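Local coordinates for SnoaL-like domain-containing protein (Burkholderia thailandensis E264, PDB 3EC9) that is of unknown function but has the NTF2-like fold of the SnoaL-like family, whose cone-shaped domains often enclose a pocket for small molecules, at residues 15-20 and 115-120; 47-52 and 127-132. One frame throughout, in Å; residues are numbered along the deposited sequence.

Interaction 1. Residues 15-20 and 115-120; sequences YQIVAD and WRVDAG
Trp115 NE1 donates to Tyr22 OH, on helix 14-26 one turn after Val18, whose CG1 lies above the indole plane, 3.5 Å from Trp115 NE1. The contact belongs to the NTF2-like fold, in which the N-terminal helix packs on the curved sheet; here the axes of helix 15-20 and strand 115-118 run at 121° and approach to 9.2 Å.

Val18 puts both methyls to use. Its CG1, carried opposite the backbone N by a chi1 of 169°, lies over the face of the five-membered ring of Trp115 as a CH-pi donor, 3.6 Å from the centroid and 12° off the normal. CG2 turns toward the root of the indole, 3.8 Å from Trp115 CG, and more loosely meets Val117 CG2. Tyr22, His21 and Phe125, the last edge-to-face, also meet the tryptophan ring, so the indole is held by aromatic neighbours as well as by its N-H bond. A bound glycerol, probably from the crystallisation liquor, lies about 3 Å from this side chain.

One residue earlier on the helix, Ile17 extends toward the end of the strand and also touches Ile122 on strand 121-129. Trp115 and Val117 point to the helix, whereas Arg116 between them points away, the usual strand alternation. Ile17 CD1 lies 4.0 Å from Val117 CG1. Beyond the strand, the chain turns through Ala119 and Gly120, both with positive phi, and this brings a backbone carbonyl to the isoleucine: Gly120 O is 3.5 Å from Ile17 CD1.

Interaction 2. Residues 47-52 and 127-132; sequences AGFPCA and QFTDTL
Chi1 of -167° at Phe49 and 174° at Gln127 sets CG of each side chain opposite its own backbone N, and the two meet with the glutamine amide against the phenyl ring. In this NTF2-like fold, Gln127 stands near the end of the central strand 121-129, and Phe49 opens a type I turn, Phe49 to Ala52, in the loop joining strands 41-45 and 53-55.

The amide comes to the ring at a steep angle, the two planes 70° apart. Gln127 NE2 sits over the centre of the Phe49 ring, 3.5 Å above the plane, while Gln127 OE1 reaches the stem of the side chain, 3.4 Å from Phe49 CB. Both ends of the amide are anchored: OE1 accepts from Met46 N, a donor that identifies this end as the oxygen, and NE2 donates to Tyr96 OH. On the opposite face of the ring, offset toward its rim, lies Pro50 CD, so the phenyl is sandwiched between its own loop and the strand. Thr129 CG2 approaches the ring obliquely, 3.7 Å from Phe49 CD1. A bound acetate, probably from the crystallisation liquor, lies about 3 Å from the Gln127 side chain.

At the start of helix 131-137, Thr131 CG2 packs on the loop backbone, 3.4 Å from Gly48 C. The second subunit ties the same two segments together: the carboxylate of its Asp130 bonds to Thr131 OG1 and Gly48 N, and the Asp130 of this chain reciprocates. Within this chain, one water bridges the two backbones, donating to Gly48 O at 2.7 Å and to Thr131 O at 2.8 Å.

In the fold
Interactions 1 and 2 lie on opposite sides of the chain's centre, their own centres 23 Å apart and their nearest atoms about 7 Å apart, without touching. The consecutive antiparallel strands 106-118 and 121-129 connect them: residues 115-120 end the first and turn into the second, which then runs on to residues 127-132. Phe125, two residues before Gln127, meets the Trp115 ring edge-to-face, so the strand of interaction 2 also touches a residue of interaction 1. The glycerol beside Trp115 and the acetate beside Gln127 may mark pocket surface, as NTF2-like folds often have, but whether they share one cavity is not established. Of the two contacts, interaction 2 alone reaches the second subunit.

Interaction 1. Residues 15-20 and 115-120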
ATOM      1  N   TYR B  15     -16.757   6.000  -4.428  1.00 10.03           N
ATOM      2  CA  TYR B  15     -15.880   5.798  -5.568  1.00 10.77           C
ATOM      3  C   TYR B  15     -15.772   7.077  -6.432  1.00  9.46           C
ATOM      4  O   TYR B  15     -14.691   7.504  -6.847  1.00 10.88           O
ATOM      5  CB  TYR B  15     -16.402   4.606  -6.414  1.00  9.92           C
ATOM      6  CG  TYR B  15     -15.640   4.299  -7.696  1.00 10.89           C
ATOM      7  CD1 TYR B  15     -15.884   5.017  -8.849  1.00  8.48           C
ATOM      8  CD2 TYR B  15     -14.689   3.278  -7.739  1.00 11.51           C
ATOM      9  CE1 TYR B  15     -15.217   4.770 -10.024  1.00 11.39           C
ATOM     10  CE2 TYR B  15     -14.009   3.005  -8.910  1.00 11.85           C
ATOM     11  CZ  TYR B  15     -14.266   3.763 -10.056  1.00 12.60           C
ATOM     12  OH  TYR B  15     -13.568   3.503 -11.235  1.00 14.19           O
ATOM     13  N   GLN B  16     -16.930   7.641  -6.767  1.00 10.42           N
ATOM     14  CA  GLN B  16     -16.984   8.858  -7.601  1.00 10.72           C
ATOM     15  C   GLN B  16     -16.324  10.045  -6.926  1.00 10.73           C
ATOM     16  O   GLN B  16     -15.572  10.818  -7.554  1.00 11.15           O
ATOM     17  CB  GLN B  16     -18.436   9.159  -7.938  1.00 11.69           C
ATOM     18  CG  GLN B  16     -19.048   8.169  -8.916  1.00 13.54           C
ATOM     19  CD  GLN B  16     -20.498   8.463  -9.176  1.00 15.63           C
ATOM     20  OE1 GLN B  16     -21.288   8.410  -8.257  1.00 12.14           O
ATOM     21  NE2 GLN B  16     -20.849   8.864 -10.405  1.00 12.13           N
ATOM     22  N   ILE B  17     -16.586  10.198  -5.632  1.00 10.02           N
ATOM     23  CA  ILE B  17     -15.988  11.265  -4.843  1.00  9.48           C
ATOM     24  C   ILE B  17     -14.447  11.169  -4.873  1.00  8.74           C
ATOM     25  O   ILE B  17     -13.730  12.150  -5.029  1.00 11.53           O
ATOM     26  CB  ILE B  17     -16.515  11.234  -3.385  1.00 11.00           C
ATOM     27  CG1 ILE B  17     -18.004  11.611  -3.414  1.00 13.62           C
ATOM     28  CG2 ILE B  17     -15.725  12.195  -2.413  1.00 11.17           C
ATOM     29  CD1 ILE B  17     -18.778  11.429  -2.088  1.00 12.68           C
ATOM     30  N   VAL B  18     -13.929   9.953  -4.695  1.00  9.95           N
ATOM     31  CA  VAL B  18     -12.481   9.750  -4.726  1.00 11.09           C
ATOM     32  C   VAL B  18     -11.940   9.920  -6.137  1.00 11.64           C
ATOM     33  O   VAL B  18     -10.929  10.572  -6.337  1.00 11.60           O
ATOM     34  CB  VAL B  18     -12.118   8.364  -4.140  1.00  9.08           C
ATOM     35  CG1 VAL B  18     -10.626   7.992  -4.398  1.00 10.75           C
ATOM     36  CG2 VAL B  18     -12.443   8.349  -2.647  1.00  9.88           C
ATOM     37  N   ALA B  19     -12.643   9.385  -7.149  1.00 11.29           N
ATOM     38  CA  ALA B  19     -12.277   9.667  -8.536  1.00 11.25           C
ATOM     39  C   ALA B  19     -12.205  11.173  -8.818  1.00  8.97           C
ATOM     40  O   ALA B  19     -11.276  11.635  -9.510  1.00 11.89           O
ATOM     41  CB  ALA B  19     -13.260   8.987  -9.508  1.00  9.66           C
ATOM     42  N   ASP B  20     -13.188  11.929  -8.325  1.00 11.15           N
ATOM     43  CA  ASP B  20     -13.158  13.407  -8.492  1.00 10.95           C
ATOM     44  C   ASP B  20     -11.898  14.030  -7.874  1.00 12.71           C
ATOM     45  O   ASP B  20     -11.267  14.932  -8.443  1.00 11.34           O
ATOM     46  CB  ASP B  20     -14.348  14.045  -7.815  1.00 12.26           C
ATOM     47  CG  ASP B  20     -15.639  13.839  -8.563  1.00 14.43           C
ATOM     48  OD1 ASP B  20     -15.637  13.473  -9.757  1.00 13.45           O
ATOM     49  OD2 ASP B  20     -16.679  14.104  -7.938  1.00 19.10           O
ATOM     50  N   TRP B 115      -8.975   4.927   1.107  1.00  9.74           N
ATOM     51  CA  TRP B 115      -9.856   6.061   1.383  1.00  9.67           C
ATOM     52  C   TRP B 115     -11.121   5.563   2.074  1.00 12.01           C
ATOM     53  O   TRP B 115     -11.621   4.489   1.721  1.00 12.24           O
ATOM     54  CB  TRP B 115     -10.333   6.694   0.075  1.00  8.30           C
ATOM     55  CG  TRP B 115      -9.279   7.200  -0.841  1.00 10.58           C
ATOM     56  CD1 TRP B 115      -8.605   6.492  -1.799  1.00 11.38           C
ATOM     57  CD2 TRP B 115      -8.802   8.537  -0.919  1.00  8.39           C
ATOM     58  NE1 TRP B 115      -7.737   7.323  -2.482  1.00 10.04           N
ATOM     59  CE2 TRP B 115      -7.826   8.582  -1.949  1.00  9.31           C
ATOM     60  CE3 TRP B 115      -9.101   9.710  -0.228  1.00  9.56           C
ATOM     61  CZ2 TRP B 115      -7.161   9.762  -2.294  1.00 10.62           C
ATOM     62  CZ3 TRP B 115      -8.443  10.870  -0.574  1.00 10.96           C
ATOM     63  CH2 TRP B 115      -7.500  10.897  -1.575  1.00 11.08           C
ATOM     64  N   ARG B 116     -11.666   6.372   2.980  0.50 10.64           N
ATOM     65  CA  ARG B 116     -12.986   6.115   3.581  0.50 12.57           C
ATOM     66  C   ARG B 116     -13.834   7.388   3.459  0.50 12.11           C
ATOM     67  O   ARG B 116     -13.360   8.482   3.748  0.50 11.22           O
ATOM     68  CB  ARG B 116     -12.853   5.704   5.055  0.50 12.90           C
ATOM     69  CG  ARG B 116     -14.194   5.351   5.730  0.50 15.12           C
ATOM     70  CD  ARG B 116     -14.022   4.602   7.071  0.50 17.11           C
ATOM     71  NE  ARG B 116     -13.363   5.409   8.102  0.50 26.81           N
ATOM     72  CZ  ARG B 116     -12.101   5.271   8.518  0.50 30.13           C
ATOM     73  NH1 ARG B 116     -11.299   4.336   8.009  0.50 24.35           N
ATOM     74  NH2 ARG B 116     -11.641   6.076   9.465  0.50 24.90           N
ATOM     75  N   VAL B 117     -15.076   7.219   2.996  1.00 11.58           N
ATOM     76  CA  VAL B 117     -16.049   8.307   2.856  1.00 11.55           C
ATOM     77  C   VAL B 117     -17.200   7.999   3.813  1.00 13.98           C
ATOM     78  O   VAL B 117     -17.655   6.837   3.948  1.00 13.76           O
ATOM     79  CB  VAL B 117     -16.520   8.411   1.391  1.00 10.80           C
ATOM     80  CG1 VAL B 117     -17.626   9.479   1.200  1.00 13.48           C
ATOM     81  CG2 VAL B 117     -15.324   8.724   0.501  1.00 11.32           C
ATOM     82  N   ASP B 118     -17.666   9.042   4.495  1.00 12.31           N
ATOM     83  CA  ASP B 118     -18.862   8.980   5.330  1.00 14.67           C
ATOM     84  C   ASP B 118     -19.728  10.224   5.020  1.00 14.02           C
ATOM     85  O   ASP B 118     -19.244  11.355   5.006  1.00 15.09           O
ATOM     86  CB  ASP B 118     -18.444   8.964   6.807  1.00 16.39           C
ATOM     87  CG  ASP B 118     -19.637   8.785   7.777  1.00 22.50           C
ATOM     88  OD1 ASP B 118     -20.715   8.319   7.351  1.00 29.88           O
ATOM     89  OD2 ASP B 118     -19.448   9.091   8.969  1.00 38.33           O
ATOM     90  N   ALA B 119     -20.991   9.968   4.708  1.00 16.83           N
ATOM     91  CA  ALA B 119     -21.965  11.033   4.489  1.00 18.03           C
ATOM     92  C   ALA B 119     -21.455  12.029   3.451  1.00 16.62           C
ATOM     93  O   ALA B 119     -21.535  13.234   3.641  1.00 17.82           O
ATOM     94  CB  ALA B 119     -22.257  11.752   5.805  1.00 19.21           C
ATOM     95  N   GLY B 120     -20.903  11.503   2.365  1.00 14.93           N
ATOM     96  CA  GLY B 120     -20.466  12.311   1.243  1.00 17.96           C
ATOM     97  C   GLY B 120     -19.141  13.037   1.387  1.00 17.58           C
ATOM     98  O   GLY B 120     -18.778  13.839   0.516  1.00 15.60           O
TER

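Interaction 2. Residues 47-52 and 127-132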
ATOM      1  N   ALA B  47       4.822   6.365   7.279  1.00  8.52           N
ATOM      2  CA  ALA B  47       5.846   6.697   8.240  1.00  9.40           C
ATOM      3  C   ALA B  47       7.180   6.938   7.551  1.00  9.30           C
ATOM      4  O   ALA B  47       7.902   7.892   7.910  1.00 10.60           O
ATOM      5  CB  ALA B  47       5.945   5.579   9.275  1.00  9.89           C
ATOM      6  N   GLY B  48       7.554   6.085   6.583  1.00  8.67           N
ATOM      7  CA  GLY B  48       8.833   6.254   5.870  1.00 10.39           C
ATOM      8  C   GLY B  48       8.866   7.263   4.747  1.00  9.91           C
ATOM      9  O   GLY B  48       9.924   7.467   4.145  1.00 12.18           O
ATOM     10  N   PHE B  49       7.719   7.889   4.461  1.00  9.15           N
ATOM     11  CA  PHE B  49       7.594   8.869   3.358  1.00 10.12           C
ATOM     12  C   PHE B  49       8.061  10.246   3.880  1.00 11.53           C
ATOM     13  O   PHE B  49       7.843  10.543   5.058  1.00 10.96           O
ATOM     14  CB  PHE B  49       6.152   8.912   2.866  1.00  9.01           C
ATOM     15  CG  PHE B  49       5.986   9.648   1.558  1.00 10.68           C
ATOM     16  CD1 PHE B  49       6.419   9.081   0.356  1.00 11.45           C
ATOM     17  CD2 PHE B  49       5.386  10.892   1.529  1.00  9.30           C
ATOM     18  CE1 PHE B  49       6.248   9.783  -0.818  1.00 10.54           C
ATOM     19  CE2 PHE B  49       5.229  11.593   0.372  1.00 10.20           C
ATOM     20  CZ  PHE B  49       5.666  11.044  -0.815  1.00 11.90           C
ATOM     21  N   PRO B  50       8.692  11.105   3.034  1.00 12.16           N
ATOM     22  CA  PRO B  50       9.185  12.382   3.593  1.00 10.74           C
ATOM     23  C   PRO B  50       8.126  13.247   4.271  1.00 12.09           C
ATOM     24  O   PRO B  50       8.401  13.889   5.289  1.00 15.59           O
ATOM     25  CB  PRO B  50       9.751  13.132   2.374  1.00 11.96           C
ATOM     26  CG  PRO B  50       9.546  12.259   1.172  1.00 16.14           C
ATOM     27  CD  PRO B  50       9.094  10.918   1.633  1.00 11.27           C
ATOM     28  N   CYS B  51       6.915  13.242   3.704  1.00 11.49           N
ATOM     29  CA  CYS B  51       5.765  13.936   4.283  1.00 10.67           C
ATOM     30  C   CYS B  51       5.009  13.178   5.422  1.00  9.35           C
ATOM     31  O   CYS B  51       3.867  13.560   5.733  1.00 11.08           O
ATOM     32  CB  CYS B  51       4.810  14.324   3.167  1.00 14.60           C
ATOM     33  SG  CYS B  51       5.650  15.405   1.980  1.00 15.57           S
ATOM     34  N   ALA B  52       5.623  12.113   5.946  1.00 10.64           N
ATOM     35  CA  ALA B  52       5.071  11.268   6.981  1.00  9.18           C
ATOM     36  C   ALA B  52       4.271  12.051   8.009  1.00 11.94           C
ATOM     37  O   ALA B  52       4.724  13.085   8.524  1.00 11.07           O
ATOM     38  CB  ALA B  52       6.167  10.492   7.718  1.00  9.74           C
ATOM     39  N   GLN B 127      -1.683   6.332   2.887  1.00  9.09           N
ATOM     40  CA  GLN B 127      -0.771   6.076   1.794  1.00  8.94           C
ATOM     41  C   GLN B 127       0.118   4.834   2.128  1.00 10.01           C
ATOM     42  O   GLN B 127       0.624   4.703   3.247  1.00  9.96           O
ATOM     43  CB  GLN B 127       0.154   7.294   1.647  1.00  8.10           C
ATOM     44  CG  GLN B 127       1.277   7.169   0.656  1.00  9.56           C
ATOM     45  CD  GLN B 127       2.343   8.248   0.948  1.00  9.77           C
ATOM     46  OE1 GLN B 127       2.912   8.316   2.067  1.00 10.93           O
ATOM     47  NE2 GLN B 127       2.593   9.092  -0.024  1.00 12.91           N
ATOM     48  N   PHE B 128       0.310   3.963   1.131  1.00  9.30           N
ATOM     49  CA  PHE B 128       1.198   2.816   1.236  1.00  8.60           C
ATOM     50  C   PHE B 128       2.110   2.800   0.006  1.00  8.77           C
ATOM     51  O   PHE B 128       1.665   2.447  -1.078  1.00 10.20           O
ATOM     52  CB  PHE B 128       0.427   1.489   1.297  1.00 10.21           C
ATOM     53  CG  PHE B 128      -0.628   1.414   2.392  1.00 10.61           C
ATOM     54  CD1 PHE B 128      -1.828   2.042   2.220  1.00 12.92           C
ATOM     55  CD2 PHE B 128      -0.377   0.736   3.576  1.00 11.46           C
ATOM     56  CE1 PHE B 128      -2.794   1.990   3.228  1.00 10.30           C
ATOM     57  CE2 PHE B 128      -1.326   0.664   4.583  1.00 10.64           C
ATOM     58  CZ  PHE B 128      -2.547   1.307   4.415  1.00 12.68           C
ATOM     59  N   THR B 129       3.364   3.236   0.126  1.00  8.56           N
ATOM     60  CA  THR B 129       4.257   3.367  -1.008  1.00  8.44           C
ATOM     61  C   THR B 129       5.663   2.877  -0.720  1.00  7.71           C
ATOM     62  O   THR B 129       6.003   2.545   0.431  1.00  8.67           O
ATOM     63  CB  THR B 129       4.264   4.815  -1.531  1.00  9.19           C
ATOM     64  OG1 THR B 129       4.841   4.893  -2.855  1.00  9.71           O
ATOM     65  CG2 THR B 129       4.985   5.757  -0.563  1.00 10.22           C
ATOM     66  N   ASP B 130       6.484   2.835  -1.775  1.00  7.65           N
ATOM     67  CA  ASP B 130       7.831   2.263  -1.689  1.00  7.75           C
ATOM     68  C   ASP B 130       8.767   3.295  -1.164  1.00 10.05           C
ATOM     69  O   ASP B 130       9.519   3.974  -1.872  1.00  9.65           O
ATOM     70  CB  ASP B 130       8.208   1.720  -3.067  1.00  9.96           C
ATOM     71  CG  ASP B 130       9.272   0.619  -3.006  1.00 10.85           C
ATOM     72  OD1 ASP B 130      10.092   0.597  -2.055  1.00 10.03           O
ATOM     73  OD2 ASP B 130       9.311  -0.225  -3.942  1.00 10.99           O
ATOM     74  N   THR B 131       8.702   3.454   0.142  1.00  8.51           N
ATOM     75  CA  THR B 131       9.470   4.501   0.790  1.00  8.43           C
ATOM     76  C   THR B 131      10.987   4.390   0.606  1.00  8.34           C
ATOM     77  O   THR B 131      11.704   5.402   0.610  1.00 10.35           O
ATOM     78  CB  THR B 131       9.065   4.563   2.279  1.00  9.11           C
ATOM     79  OG1 THR B 131       9.184   3.265   2.817  1.00  9.42           O
ATOM     80  CG2 THR B 131       7.606   5.052   2.435  1.00  9.06           C
ATOM     81  N   LEU B 132      11.497   3.170   0.445  1.00  9.45           N
ATOM     82  CA  LEU B 132      12.933   3.002   0.179  1.00 10.31           C
ATOM     83  C   LEU B 132      13.296   3.630  -1.180  1.00 11.21           C
ATOM     84  O   LEU B 132      14.281   4.336  -1.287  1.00 11.78           O
ATOM     85  CB  LEU B 132      13.348   1.533   0.213  1.00 13.11           C
ATOM     86  CG  LEU B 132      14.818   1.273  -0.067  1.00 11.88           C
ATOM     87  CD1 LEU B 132      15.681   1.909   1.052  1.00 10.33           C
ATOM     88  CD2 LEU B 132      15.118  -0.234  -0.216  1.00 11.54           C
TER
HETATM   89  O   HOH W   1      10.871   7.884   1.687  1.00 13.49           O